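PDB 3GG9: D-3-phosphoglycerate dehydrogenase oxidoreductase protein from Ralstonia solanacearum, which probably works as an NAD-dependent D-3-phosphoglycerate dehydrogenase, oxidising a 2-hydroxyacid substrate as related D-isomer-specific dehydrogenases do. Local coordinates for residues 54-59 / 75-80; 81-86 / 101-106; 223-228 / 250-255. All coordinates share one frame; numbering follows the deposited sequence.

Contact 1 (54-59 / 75-80); sequences LIRERT and ISQTGR. With SO4 (sulfate ion), chain E.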
ATOM      1  N   LEU A  54       9.628   3.740  27.999  1.00 26.74           N
ATOM      2  CA  LEU A  54       8.486   3.006  27.464  1.00 29.32           C
ATOM      3  C   LEU A  54       8.208   3.423  26.022  1.00 28.96           C
ATOM      4  O   LEU A  54       8.267   4.612  25.683  1.00 29.05           O
ATOM      5  CB  LEU A  54       7.236   3.246  28.319  1.00 28.11           C
ATOM      6  CG  LEU A  54       7.255   2.815  29.793  1.00 28.99           C
ATOM      7  CD1 LEU A  54       5.908   3.087  30.455  1.00 28.57           C
ATOM      8  CD2 LEU A  54       7.600   1.335  29.921  1.00 32.30           C
ATOM      9  N   ILE A  55       7.913   2.430  25.190  1.00 25.00           N
ATOM     10  CA  ILE A  55       7.521   2.627  23.798  1.00 25.84           C
ATOM     11  C   ILE A  55       6.005   2.666  23.720  1.00 26.80           C
ATOM     12  O   ILE A  55       5.337   1.635  23.795  1.00 23.81           O
ATOM     13  CB  ILE A  55       8.106   1.545  22.862  1.00 25.07           C
ATOM     14  CG1 ILE A  55       9.621   1.421  23.059  1.00 24.89           C
ATOM     15  CG2 ILE A  55       7.723   1.825  21.388  1.00 19.47           C
ATOM     16  CD1 ILE A  55      10.312   0.433  22.120  1.00 27.99           C
ATOM     17  N   ARG A  56       5.491   3.884  23.594  1.00 21.46           N
ATOM     18  CA  ARG A  56       4.059   4.125  23.510  0.50 27.27           C
ATOM     19  C   ARG A  56       3.272   3.373  24.589  1.00 29.38           C
ATOM     20  O   ARG A  56       3.616   3.448  25.762  1.00 35.10           O
ATOM     21  CB  ARG A  56       3.562   3.870  22.078  0.50 24.42           C
ATOM     22  CG  ARG A  56       4.157   4.874  21.081  0.50 22.13           C
ATOM     23  CD  ARG A  56       3.885   6.317  21.508  0.50 22.17           C
ATOM     24  NE  ARG A  56       2.462   6.561  21.763  0.50 32.70           N
ATOM     25  CZ  ARG A  56       1.952   7.042  22.898  0.50 27.01           C
ATOM     26  NH1 ARG A  56       0.642   7.205  23.012  0.50 28.36           N
ATOM     27  NH2 ARG A  56       2.739   7.367  23.915  0.50 28.97           N
ATOM     28  N   GLU A  57       2.242   2.625  24.205  1.00 32.23           N
ATOM     29  CA  GLU A  57       1.458   1.884  25.200  1.00 32.33           C
ATOM     30  C   GLU A  57       1.761   0.390  25.268  1.00 33.99           C
ATOM     31  O   GLU A  57       0.916  -0.393  25.709  1.00 33.21           O
ATOM     32  CB  GLU A  57      -0.043   2.102  24.971  1.00 41.84           C
ATOM     33  CG  GLU A  57      -0.475   3.570  24.970  1.00 52.78           C
ATOM     34  CD  GLU A  57      -1.763   3.806  25.767  1.00 71.51           C
ATOM     35  OE1 GLU A  57      -1.979   4.951  26.235  1.00 73.48           O
ATOM     36  OE2 GLU A  57      -2.552   2.850  25.943  1.00 70.80           O
ATOM     37  N   ARG A  58       2.958  -0.014  24.844  1.00 28.87           N
ATOM     38  CA  ARG A  58       3.290  -1.446  24.773  1.00 30.07           C
ATOM     39  C   ARG A  58       3.327  -2.178  26.136  1.00 36.62           C
ATOM     40  O   ARG A  58       3.048  -3.389  26.209  1.00 33.57           O
ATOM     41  CB  ARG A  58       4.595  -1.664  23.994  1.00 32.13           C
ATOM     42  CG  ARG A  58       4.520  -1.249  22.508  1.00 28.62           C
ATOM     43  CD  ARG A  58       5.789  -1.583  21.751  1.00 31.74           C
ATOM     44  NE  ARG A  58       5.746  -0.996  20.416  1.00 31.08           N
ATOM     45  CZ  ARG A  58       6.774  -0.874  19.571  1.00 27.21           C
ATOM     46  NH1 ARG A  58       7.995  -1.281  19.856  1.00 22.68           N
ATOM     47  NH2 ARG A  58       6.565  -0.300  18.409  1.00 25.20           N
ATOM     48  N   THR A  59       3.688  -1.448  27.192  1.00 35.20           N
ATOM     49  CA  THR A  59       3.728  -1.975  28.564  1.00 35.55           C
ATOM     50  C   THR A  59       2.913  -1.052  29.469  1.00 36.91           C
ATOM     51  O   THR A  59       3.038   0.175  29.394  1.00 30.94           O
ATOM     52  CB  THR A  59       5.190  -2.121  29.091  1.00 38.13           C
ATOM     53  OG1 THR A  59       5.816  -3.229  28.438  1.00 40.03           O
ATOM     54  CG2 THR A  59       5.233  -2.391  30.607  1.00 41.11           C
ATOM     55  N   ILE A  75      10.264   7.284  34.820  1.00 27.63           N
ATOM     56  CA  ILE A  75       9.684   6.660  33.639  1.00 27.18           C
ATOM     57  C   ILE A  75       9.656   7.727  32.557  1.00 32.11           C
ATOM     58  O   ILE A  75       9.094   8.818  32.757  1.00 30.20           O
ATOM     59  CB  ILE A  75       8.271   6.127  33.900  1.00 31.12           C
ATOM     60  CG1 ILE A  75       8.322   4.985  34.916  1.00 29.18           C
ATOM     61  CG2 ILE A  75       7.620   5.604  32.590  1.00 26.30           C
ATOM     62  CD1 ILE A  75       6.989   4.764  35.611  1.00 32.77           C
ATOM     63  N   SER A  76      10.302   7.432  31.431  1.00 29.87           N
ATOM     64  CA  SER A  76      10.292   8.354  30.299  1.00 26.98           C
ATOM     65  C   SER A  76       9.459   7.778  29.157  1.00 24.34           C
ATOM     66  O   SER A  76       9.808   6.755  28.582  1.00 29.83           O
ATOM     67  CB  SER A  76      11.717   8.673  29.816  1.00 26.20           C
ATOM     68  OG  SER A  76      11.664   9.801  28.955  1.00 32.38           O
ATOM     69  N   GLN A  77       8.359   8.463  28.857  1.00 24.08           N
ATOM     70  CA  GLN A  77       7.369   8.035  27.887  1.00 29.32           C
ATOM     71  C   GLN A  77       7.664   8.626  26.528  1.00 31.87           C
ATOM     72  O   GLN A  77       7.802   9.858  26.395  1.00 30.06           O
ATOM     73  CB  GLN A  77       5.982   8.515  28.330  1.00 31.60           C
ATOM     74  CG  GLN A  77       4.848   8.052  27.462  1.00 33.82           C
ATOM     75  CD  GLN A  77       4.822   6.552  27.378  1.00 31.77           C
ATOM     76  OE1 GLN A  77       4.737   5.866  28.384  1.00 40.81           O
ATOM     77  NE2 GLN A  77       4.943   6.034  26.176  1.00 34.19           N
ATOM     78  N   THR A  78       7.740   7.748  25.524  1.00 32.08           N
ATOM     79  CA  THR A  78       7.775   8.175  24.126  1.00 30.87           C
ATOM     80  C   THR A  78       6.351   8.611  23.764  1.00 29.76           C
ATOM     81  O   THR A  78       5.396   7.887  24.030  1.00 30.35           O
ATOM     82  CB  THR A  78       8.280   7.040  23.164  1.00 25.20           C
ATOM     83  OG1 THR A  78       7.499   5.857  23.354  1.00 34.90           O
ATOM     84  CG2 THR A  78       9.772   6.735  23.364  1.00 26.52           C
ATOM     85  N   GLY A  79       6.207   9.812  23.214  1.00 28.17           N
ATOM     86  CA  GLY A  79       4.894  10.364  22.932  1.00 28.75           C
ATOM     87  C   GLY A  79       4.163  10.840  24.180  1.00 33.44           C
ATOM     88  O   GLY A  79       4.766  10.983  25.248  1.00 35.96           O
ATOM     89  N   ARG A  80       2.858  11.073  24.041  1.00 35.79           N
ATOM     90  CA  ARG A  80       2.033  11.685  25.094  1.00 37.76           C
ATOM     91  C   ARG A  80       1.705  10.751  26.273  1.00 36.96           C
ATOM     92  O   ARG A  80       1.628   9.530  26.126  1.00 38.84           O
ATOM     93  CB  ARG A  80       0.736  12.257  24.488  1.00 40.41           C
ATOM     94  CG  ARG A  80      -0.311  11.202  24.093  1.00 48.96           C
ATOM     95  CD  ARG A  80      -1.295  11.716  23.031  1.00 56.17           C
ATOM     96  NE  ARG A  80      -2.479  12.364  23.606  1.00 79.13           N
ATOM     97  CZ  ARG A  80      -3.583  11.725  24.002  1.00 85.74           C
ATOM     98  NH1 ARG A  80      -4.601  12.414  24.505  1.00 82.22           N
ATOM     99  NH2 ARG A  80      -3.676  10.400  23.902  1.00 85.87           N
TER
HETATM  100  S   SO4 E   1       1.436   9.977  20.420  1.00 48.18           S
HETATM  101  O1  SO4 E   1       2.408   8.917  20.258  1.00 57.55           O
HETATM  102  O2  SO4 E   1       1.823  10.843  21.518  1.00 42.04           O
HETATM  103  O3  SO4 E   1       1.380  10.763  19.194  1.00 57.33           O
HETATM  104  O4  SO4 E   1       0.137   9.357  20.680  1.00 40.52           O
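Leu54 and Thr78 form the tight part of this contact. Leu54 is bridged in parallel with Gln77: Leu54 N gives a hydrogen bond to Ser76 O, and Thr78 N returns one to Leu54 O. Beyond the strand the Thr78 hydroxyl takes over. OG1 donates to Leu54 O at 2.8 Å, in the carbonyl plane and on a lone pair, and accepts from Arg56 N, also at 2.8 Å. Two donors from one residue thus grip Leu54 O. With chi1 at 54°, OG1 sits between the Thr78 backbone N and carbonyl carbon, within reach of both partners. Leu54 CD1 packs on Ile75 CG2 at 3.7 Å, and Leu54 CB rests against Gln77 OE1. The Gln77 amide nitrogen NE2 bonds to Arg56 O at 2.9 Å, tilted from the carbonyl plane. It also bonds to Thr78 O, almost within its own amide plane.

The other side is more exposed, and part of it is filled by a bound ion. In the conformer described, Arg56 bends at chi2 and chi3, and NH2 meets Thr78 O at 2.7 Å, edge-on. The loose element is the longer bond of 3.3 Å from Arg56 NH2 to Arg80 O. A sulfate, probably from the crystallisation liquor, lies over one face of this guanidinium. Arg80 N holds sulfate O2 at 2.7 Å.

The type II' turn at 55-58 follows strand 51-54, which lies beside strand 74-77 in the parallel sheet. Strand 100-102 flanks 74-77 on its far side. Helix 306-324 packs on this region, with Phe313 touching Ile55 and Thr78.

Contact 2 (81-86 / 101-106); sequences VSRDAG and VLEGKG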
ATOM      1  N   VAL A  81       1.520  11.352  27.444  1.00 39.10           N
ATOM      2  CA  VAL A  81       1.047  10.640  28.627  1.00 44.41           C
ATOM      3  C   VAL A  81      -0.409  11.028  28.853  1.00 47.67           C
ATOM      4  O   VAL A  81      -0.721  12.214  29.024  1.00 43.94           O
ATOM      5  CB  VAL A  81       1.873  10.989  29.899  1.00 46.29           C
ATOM      6  CG1 VAL A  81       1.411  10.146  31.088  1.00 42.97           C
ATOM      7  CG2 VAL A  81       3.356  10.776  29.659  1.00 45.43           C
ATOM      8  N   SER A  82      -1.294  10.035  28.836  1.00 51.12           N
ATOM      9  CA  SER A  82      -2.724  10.283  29.052  1.00 61.10           C
ATOM     10  C   SER A  82      -3.041  10.512  30.530  1.00 63.06           C
ATOM     11  O   SER A  82      -2.661   9.715  31.393  1.00 62.00           O
ATOM     12  CB  SER A  82      -3.578   9.144  28.486  1.00 62.47           C
ATOM     13  OG  SER A  82      -3.387   7.941  29.210  1.00 72.32           O
ATOM     14  N   ARG A  83      -3.734  11.611  30.805  1.00 67.27           N
ATOM     15  CA  ARG A  83      -4.104  11.994  32.167  1.00 71.60           C
ATOM     16  C   ARG A  83      -5.402  11.322  32.635  1.00 76.96           C
ATOM     17  O   ARG A  83      -5.715  11.327  33.830  1.00 78.29           O
ATOM     18  CB  ARG A  83      -4.235  13.521  32.269  1.00 70.22           C
ATOM     19  CG  ARG A  83      -3.000  14.315  31.835  1.00 69.60           C
ATOM     20  CD  ARG A  83      -1.752  13.893  32.613  1.00 77.84           C
ATOM     21  NE  ARG A  83      -0.808  14.994  32.808  1.00 80.75           N
ATOM     22  CZ  ARG A  83       0.147  15.336  31.946  1.00 83.21           C
ATOM     23  NH1 ARG A  83       0.950  16.355  32.226  1.00 81.61           N
ATOM     24  NH2 ARG A  83       0.300  14.669  30.806  1.00 79.94           N
ATOM     25  N   ASP A  84      -6.140  10.736  31.691  1.00 80.19           N
ATOM     26  CA  ASP A  84      -7.484  10.224  31.956  1.00 85.34           C
ATOM     27  C   ASP A  84      -7.503   8.904  32.738  1.00 85.85           C
ATOM     28  O   ASP A  84      -6.459   8.267  32.922  1.00 84.43           O
ATOM     29  CB  ASP A  84      -8.298  10.119  30.650  1.00 88.20           C
ATOM     30  CG  ASP A  84      -7.922   8.905  29.803  1.00 94.55           C
ATOM     31  OD1 ASP A  84      -6.718   8.583  29.683  1.00 99.22           O
ATOM     32  OD2 ASP A  84      -8.843   8.279  29.240  1.00 98.43           O
ATOM     33  N   ALA A  85      -8.700   8.530  33.201  1.00 86.76           N
ATOM     34  CA  ALA A  85      -8.945   7.284  33.929  1.00 86.13           C
ATOM     35  C   ALA A  85      -8.551   6.083  33.081  1.00 85.69           C
ATOM     36  O   ALA A  85      -8.795   6.049  31.871  1.00 87.86           O
ATOM     37  CB  ALA A  85     -10.408   7.188  34.348  1.00 85.71           C
ATOM     38  N   GLY A  86      -7.932   5.101  33.721  1.00 84.20           N
ATOM     39  CA  GLY A  86      -7.197   4.091  32.987  1.00 82.34           C
ATOM     40  C   GLY A  86      -5.878   4.736  32.610  1.00 80.33           C
ATOM     41  O   GLY A  86      -5.172   5.262  33.479  1.00 82.80           O
ATOM     42  N   VAL A 101       7.188  10.873  35.921  1.00 37.08           N
ATOM     43  CA  VAL A 101       6.829  10.421  34.587  1.00 33.52           C
ATOM     44  C   VAL A 101       7.111  11.554  33.617  1.00 31.25           C
ATOM     45  O   VAL A 101       6.579  12.657  33.757  1.00 35.45           O
ATOM     46  CB  VAL A 101       5.369   9.942  34.508  1.00 33.70           C
ATOM     47  CG1 VAL A 101       4.985   9.620  33.059  1.00 32.47           C
ATOM     48  CG2 VAL A 101       5.179   8.705  35.399  1.00 34.09           C
ATOM     49  N   LEU A 102       7.976  11.282  32.643  1.00 33.50           N
ATOM     50  CA  LEU A 102       8.378  12.301  31.680  1.00 27.01           C
ATOM     51  C   LEU A 102       7.568  12.128  30.404  1.00 29.81           C
ATOM     52  O   LEU A 102       7.361  11.006  29.950  1.00 27.30           O
ATOM     53  CB  LEU A 102       9.880  12.222  31.394  1.00 30.98           C
ATOM     54  CG  LEU A 102      10.804  12.118  32.618  1.00 33.53           C
ATOM     55  CD1 LEU A 102      12.242  12.249  32.217  1.00 28.17           C
ATOM     56  CD2 LEU A 102      10.468  13.136  33.686  1.00 26.97           C
ATOM     57  N   GLU A 103       7.087  13.239  29.857  1.00 25.88           N
ATOM     58  CA  GLU A 103       6.175  13.201  28.720  1.00 35.43           C
ATOM     59  C   GLU A 103       6.913  13.637  27.481  1.00 35.36           C
ATOM     60  O   GLU A 103       7.610  14.666  27.483  1.00 26.83           O
ATOM     61  CB  GLU A 103       4.959  14.104  28.962  1.00 33.89           C
ATOM     62  CG  GLU A 103       3.968  14.153  27.794  1.00 45.23           C
ATOM     63  CD  GLU A 103       2.612  14.707  28.171  1.00 47.82           C
ATOM     64  OE1 GLU A 103       1.596  14.198  27.634  1.00 52.99           O
ATOM     65  OE2 GLU A 103       2.559  15.646  29.000  1.00 51.28           O
ATOM     66  N   GLY A 104       6.779  12.840  26.427  1.00 37.17           N
ATOM     67  CA  GLY A 104       7.348  13.199  25.149  1.00 37.81           C
ATOM     68  C   GLY A 104       6.386  13.969  24.276  1.00 37.42           C
ATOM     69  O   GLY A 104       5.345  14.444  24.730  1.00 36.32           O
ATOM     70  N   LYS A 105       6.749  14.099  23.007  1.00 44.99           N
ATOM     71  CA  LYS A 105       5.848  14.631  21.996  1.00 40.95           C
ATOM     72  C   LYS A 105       5.666  13.596  20.883  1.00 42.61           C
ATOM     73  O   LYS A 105       6.530  12.745  20.654  1.00 40.76           O
ATOM     74  CB  LYS A 105       6.362  15.961  21.433  1.00 47.85           C
ATOM     75  CG  LYS A 105       6.394  17.090  22.469  1.00 63.87           C
ATOM     76  CD  LYS A 105       5.620  18.321  21.997  1.00 76.26           C
ATOM     77  CE  LYS A 105       5.264  19.243  23.169  1.00 80.06           C
ATOM     78  NZ  LYS A 105       4.547  20.478  22.728  1.00 79.68           N
ATOM     79  N   GLY A 106       4.524  13.663  20.214  1.00 35.29           N
ATOM     80  CA  GLY A 106       4.237  12.788  19.091  1.00 35.84           C
ATOM     81  C   GLY A 106       4.075  13.507  17.776  1.00 29.60           C
ATOM     82  O   GLY A 106       4.217  14.732  17.708  1.00 33.73           O
TER
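In the beta-alpha-beta crossover from strand 74-77 through helix 91-97 to strand 100-102, Val81 and Glu103 meet near the C-terminal ends of the two strands. The crossover belongs to a parallel sheet with the 2-1-3-4-5 strand order of a flavodoxin-like domain.

The apolar half centres on Val81, which points at the second segment. Its CG2 lies 3.9 Å from Val101 CG1 and 3.8 Å from Glu103 CB. The aliphatic base of the glutamate therefore continues the valine packing. Leu91 of the intervening helix touches both Val81 and Val101, so the helix joins this small apolar group.

The polar half is carried by the Glu103 carboxylate. The chain leaves with CG anti to the backbone N (chi1 178°) and stays extended, which carries the carboxylate past the Val81 methyl to its backbone. Each oxygen has its own partner. Val81 N bonds to Glu103 OE1 at 2.9 Å, coming from above the carboxylate plane. Arg83 reaches back from the exposed loop, bent at chi2 and chi3, and completes a salt bridge to Glu103. Its NH2 also bonds to Val81 O at 3.2 Å. Val81 O and Glu103 OE2 both lie in the guanidinium plane, so the arginine uses its edge and ties the loop to itself as well as to the glutamate. The paired charges would be expected to favour the ionised carboxylate. Arg83 NH2 meets Glu103 OE2 at 3.1 Å in a nearly straight bond (173°), reaching it from above the carboxylate plane, with guanidinium and carboxylate planes 45° apart.

Contact 3 (223-228 / 250-255); sequences LRLNDE and TSRAEL. With SO4 (sulfate ion), chain F; SO4 (sulfate ion), chain E.
Apolar contact dominates between Leu225 and Leu255. Their side chains slide past each other in opposite directions, with Leu225 CD1 3.8 Å from Leu255 CD2. The other methyl of Leu255, CD1, reaches Leu223 CB at 3.9 Å. Leu225 chi1 of -172° turns CG away from the backbone N, and from there CD1 meets Leu255 while CD2 meets Arg252 and Glu254.

An apolar-to-charged contact lies beside it. In the conformer described, the Arg252 guanidinium lies flat against Leu225 CD2, which sits 3.6 Å above its plane and over its centre. Glu254 OE2 is 3.7 Å from the same methyl. It forms a salt bridge with Arg252, though the hydrogen bond within it is weak.

Hydrogen bonding between the segments is slight: Leu223 N to Ser251 OG is weak at 3.4 Å. The Ser251 hydroxyl has its stronger partner in Val221 O.

Ionic contacts lie on the outer side, where Arg224 points away from 250-255. Its NE and NH1 grip one sulfate edge-on, NH1 to O1 at 2.7 Å. Its NH2 bonds to O4 of a second sulfate at 3.0 Å.

Both loops follow neighbouring strands, 218-221 and 246-249, of a seven-stranded parallel sheet. The sulfate held by NE and NH1 also meets Lys170 N and Ile171 N in the GxGxxG-like turn. This is consistent with the phosphate-binding region of a Rossmann-type NAD domain.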
ATOM      1  N   LEU A 223      -9.858   8.235  16.097  1.00 27.31           N
ATOM      2  CA  LEU A 223     -10.335   8.694  17.400  1.00 27.45           C
ATOM      3  C   LEU A 223      -9.380   8.223  18.479  1.00 29.04           C
ATOM      4  O   LEU A 223      -8.799   7.146  18.366  1.00 28.93           O
ATOM      5  CB  LEU A 223     -11.726   8.109  17.690  1.00 31.62           C
ATOM      6  CG  LEU A 223     -12.890   8.423  16.751  1.00 27.52           C
ATOM      7  CD1 LEU A 223     -14.091   7.539  17.057  1.00 36.96           C
ATOM      8  CD2 LEU A 223     -13.267   9.906  16.869  1.00 34.39           C
ATOM      9  N   ARG A 224      -9.220   9.031  19.519  1.00 27.46           N
ATOM     10  CA  ARG A 224      -8.517   8.622  20.720  1.00 30.97           C
ATOM     11  C   ARG A 224      -9.499   7.803  21.545  1.00 29.37           C
ATOM     12  O   ARG A 224     -10.724   8.050  21.499  1.00 26.24           O
ATOM     13  CB  ARG A 224      -8.024   9.842  21.510  1.00 35.14           C
ATOM     14  CG  ARG A 224      -6.976  10.715  20.770  1.00 37.36           C
ATOM     15  CD  ARG A 224      -5.543  10.214  20.971  1.00 51.45           C
ATOM     16  NE  ARG A 224      -4.623  10.723  19.946  1.00 56.38           N
ATOM     17  CZ  ARG A 224      -3.385  10.273  19.719  1.00 54.09           C
ATOM     18  NH1 ARG A 224      -2.655  10.824  18.761  1.00 49.43           N
ATOM     19  NH2 ARG A 224      -2.861   9.276  20.434  1.00 46.62           N
ATOM     20  N   LEU A 225      -8.966   6.820  22.264  1.00 28.24           N
ATOM     21  CA  LEU A 225      -9.781   5.962  23.129  1.00 29.60           C
ATOM     22  C   LEU A 225      -9.979   6.604  24.508  1.00 30.69           C
ATOM     23  O   LEU A 225      -9.009   6.945  25.191  1.00 30.42           O
ATOM     24  CB  LEU A 225      -9.151   4.579  23.296  1.00 24.65           C
ATOM     25  CG  LEU A 225     -10.008   3.529  24.029  1.00 29.81           C
ATOM     26  CD1 LEU A 225     -11.343   3.315  23.356  1.00 26.56           C
ATOM     27  CD2 LEU A 225      -9.250   2.223  24.156  1.00 31.95           C
ATOM     28  N   ASN A 226     -11.244   6.769  24.878  1.00 30.49           N
ATOM     29  CA  ASN A 226     -11.658   7.279  26.186  1.00 39.79           C
ATOM     30  C   ASN A 226     -13.076   6.773  26.452  1.00 40.21           C
ATOM     31  O   ASN A 226     -13.642   6.070  25.608  1.00 32.10           O
ATOM     32  CB  ASN A 226     -11.582   8.823  26.240  1.00 39.09           C
ATOM     33  CG  ASN A 226     -12.377   9.500  25.126  1.00 37.23           C
ATOM     34  OD1 ASN A 226     -13.512   9.135  24.852  1.00 36.66           O
ATOM     35  ND2 ASN A 226     -11.772  10.501  24.480  1.00 38.26           N
ATOM     36  N   ASP A 227     -13.661   7.155  27.589  1.00 45.72           N
ATOM     37  CA  ASP A 227     -15.001   6.667  27.982  1.00 47.12           C
ATOM     38  C   ASP A 227     -16.112   7.040  27.011  1.00 44.45           C
ATOM     39  O   ASP A 227     -17.104   6.317  26.883  1.00 47.26           O
ATOM     40  CB  ASP A 227     -15.364   7.125  29.399  1.00 48.17           C
ATOM     41  CG  ASP A 227     -14.520   6.453  30.461  1.00 56.90           C
ATOM     42  OD1 ASP A 227     -14.133   7.140  31.430  1.00 66.90           O
ATOM     43  OD2 ASP A 227     -14.234   5.242  30.332  1.00 62.55           O
ATOM     44  N   GLU A 228     -15.934   8.158  26.316  1.00 43.29           N
ATOM     45  CA  GLU A 228     -16.892   8.586  25.313  1.00 43.78           C
ATOM     46  C   GLU A 228     -16.832   7.727  24.047  1.00 43.52           C
ATOM     47  O   GLU A 228     -17.870   7.464  23.437  1.00 46.21           O
ATOM     48  CB  GLU A 228     -16.681  10.067  24.966  1.00 45.67           C
ATOM     49  CG  GLU A 228     -17.197  11.063  26.022  1.00 62.64           C
ATOM     50  CD  GLU A 228     -16.392  11.042  27.322  1.00 77.23           C
ATOM     51  OE1 GLU A 228     -15.171  11.329  27.287  1.00 74.06           O
ATOM     52  OE2 GLU A 228     -16.986  10.728  28.381  1.00 84.47           O
ATOM     53  N   THR A 250      -6.681   2.137  12.264  1.00 19.02           N
ATOM     54  CA  THR A 250      -5.341   2.203  12.794  1.00 21.83           C
ATOM     55  C   THR A 250      -5.300   2.960  14.133  1.00 25.22           C
ATOM     56  O   THR A 250      -4.239   3.406  14.555  1.00 21.86           O
ATOM     57  CB  THR A 250      -4.399   2.914  11.789  1.00 24.73           C
ATOM     58  OG1 THR A 250      -4.867   4.244  11.610  1.00 21.66           O
ATOM     59  CG2 THR A 250      -4.438   2.222  10.433  1.00 26.91           C
ATOM     60  N   SER A 251      -6.440   3.102  14.801  1.00 25.47           N
ATOM     61  CA  SER A 251      -6.494   3.869  16.048  1.00 24.58           C
ATOM     62  C   SER A 251      -6.357   2.985  17.285  1.00 28.73           C
ATOM     63  O   SER A 251      -5.245   2.802  17.812  1.00 28.86           O
ATOM     64  CB  SER A 251      -7.765   4.708  16.104  1.00 23.98           C
ATOM     65  OG  SER A 251      -7.700   5.825  15.216  1.00 27.87           O
ATOM     66  N   ARG A 252      -7.490   2.475  17.766  1.00 22.62           N
ATOM     67  CA  ARG A 252      -7.511   1.532  18.885  0.50 25.81           C
ATOM     68  C   ARG A 252      -8.608   0.502  18.615  1.00 23.18           C
ATOM     69  O   ARG A 252      -9.674   0.846  18.087  1.00 24.48           O
ATOM     70  CB  ARG A 252      -7.778   2.241  20.228  0.50 26.30           C
ATOM     71  CG  ARG A 252      -6.631   3.103  20.814  0.50 26.25           C
ATOM     72  CD  ARG A 252      -5.394   2.297  21.241  0.50 30.20           C
ATOM     73  NE  ARG A 252      -5.698   1.266  22.237  0.50 35.24           N
ATOM     74  CZ  ARG A 252      -5.699   1.448  23.560  0.50 38.84           C
ATOM     75  NH1 ARG A 252      -5.416   2.636  24.080  0.50 31.98           N
ATOM     76  NH2 ARG A 252      -5.992   0.431  24.374  0.50 30.80           N
ATOM     77  N   ALA A 253      -8.342  -0.763  18.957  1.00 22.98           N
ATOM     78  CA  ALA A 253      -9.318  -1.855  18.724  1.00 28.44           C
ATOM     79  C   ALA A 253     -10.645  -1.700  19.479  1.00 28.09           C
ATOM     80  O   ALA A 253     -11.722  -2.064  18.982  1.00 29.96           O
ATOM     81  CB  ALA A 253      -8.683  -3.201  19.070  1.00 24.94           C
ATOM     82  N   GLU A 254     -10.565  -1.118  20.662  1.00 28.10           N
ATOM     83  CA  GLU A 254     -11.687  -1.039  21.586  1.00 30.07           C
ATOM     84  C   GLU A 254     -12.669   0.081  21.229  1.00 30.49           C
ATOM     85  O   GLU A 254     -13.725   0.213  21.856  1.00 31.57           O
ATOM     86  CB  GLU A 254     -11.167  -0.881  23.024  1.00 32.78           C
ATOM     87  CG  GLU A 254     -10.293  -2.046  23.520  1.00 36.33           C
ATOM     88  CD  GLU A 254      -8.777  -1.853  23.310  1.00 46.96           C
ATOM     89  OE1 GLU A 254      -8.017  -2.580  23.984  1.00 43.17           O
ATOM     90  OE2 GLU A 254      -8.336  -1.005  22.481  1.00 34.37           O
ATOM     91  N   LEU A 255     -12.331   0.873  20.212  1.00 26.07           N
ATOM     92  CA  LEU A 255     -13.307   1.768  19.582  1.00 29.78           C
ATOM     93  C   LEU A 255     -14.493   1.030  18.965  1.00 27.09           C
ATOM     94  O   LEU A 255     -15.568   1.595  18.850  1.00 26.39           O
ATOM     95  CB  LEU A 255     -12.658   2.620  18.500  1.00 23.47           C
ATOM     96  CG  LEU A 255     -11.580   3.616  18.929  1.00 29.78           C
ATOM     97  CD1 LEU A 255     -10.970   4.290  17.709  1.00 23.52           C
ATOM     98  CD2 LEU A 255     -12.136   4.658  19.871  1.00 30.18           C
TER
HETATM   99  S   SO4 F   2      -4.953  13.139  17.020  1.00 55.50           S
HETATM  100  O1  SO4 F   2      -3.532  12.921  17.271  1.00 47.46           O
HETATM  101  O2  SO4 F   2      -5.775  12.566  18.099  1.00 50.09           O
HETATM  102  O3  SO4 F   2      -5.170  14.590  16.985  1.00 43.89           O
HETATM  103  O4  SO4 F   2      -5.333  12.478  15.764  1.00 40.56           O
HETATM  104  S   SO4 E   1       1.436   9.977  20.420  1.00 48.18           S
HETATM  105  O1  SO4 E   1       2.408   8.917  20.258  1.00 57.55           O
HETATM  106  O2  SO4 E   1       1.823  10.843  21.518  1.00 42.04           O
HETATM  107  O3  SO4 E   1       1.380  10.763  19.194  1.00 57.33           O
HETATM  108  O4  SO4 E   1       0.137   9.357  20.680  1.00 40.52           O

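How the contacts relate
Contacts 1 and 2 are largely buried and belong to the same five-stranded sheet. Strands 74-77 and 100-102 are neighbours there, joined by backbone bonds between Ile75 or Gln77 and Leu102. Contact 3 is a surface contact between loops that follow two neighbouring strands of the seven-stranded sheet. Their chemistry follows their place. Contact 1 extends strand pairing with a dense set of hydrogen bonds. Contact 2 joins valine packing to a salt bridge from Arg83 to Glu103. Contact 3 relies on leucines, with little bonding between its loops. Contacts 1 and 3 lie about 17 Å apart between centres, yet one sulfate spans them through Arg80 and Arg224, with Tyr312 as a further partner.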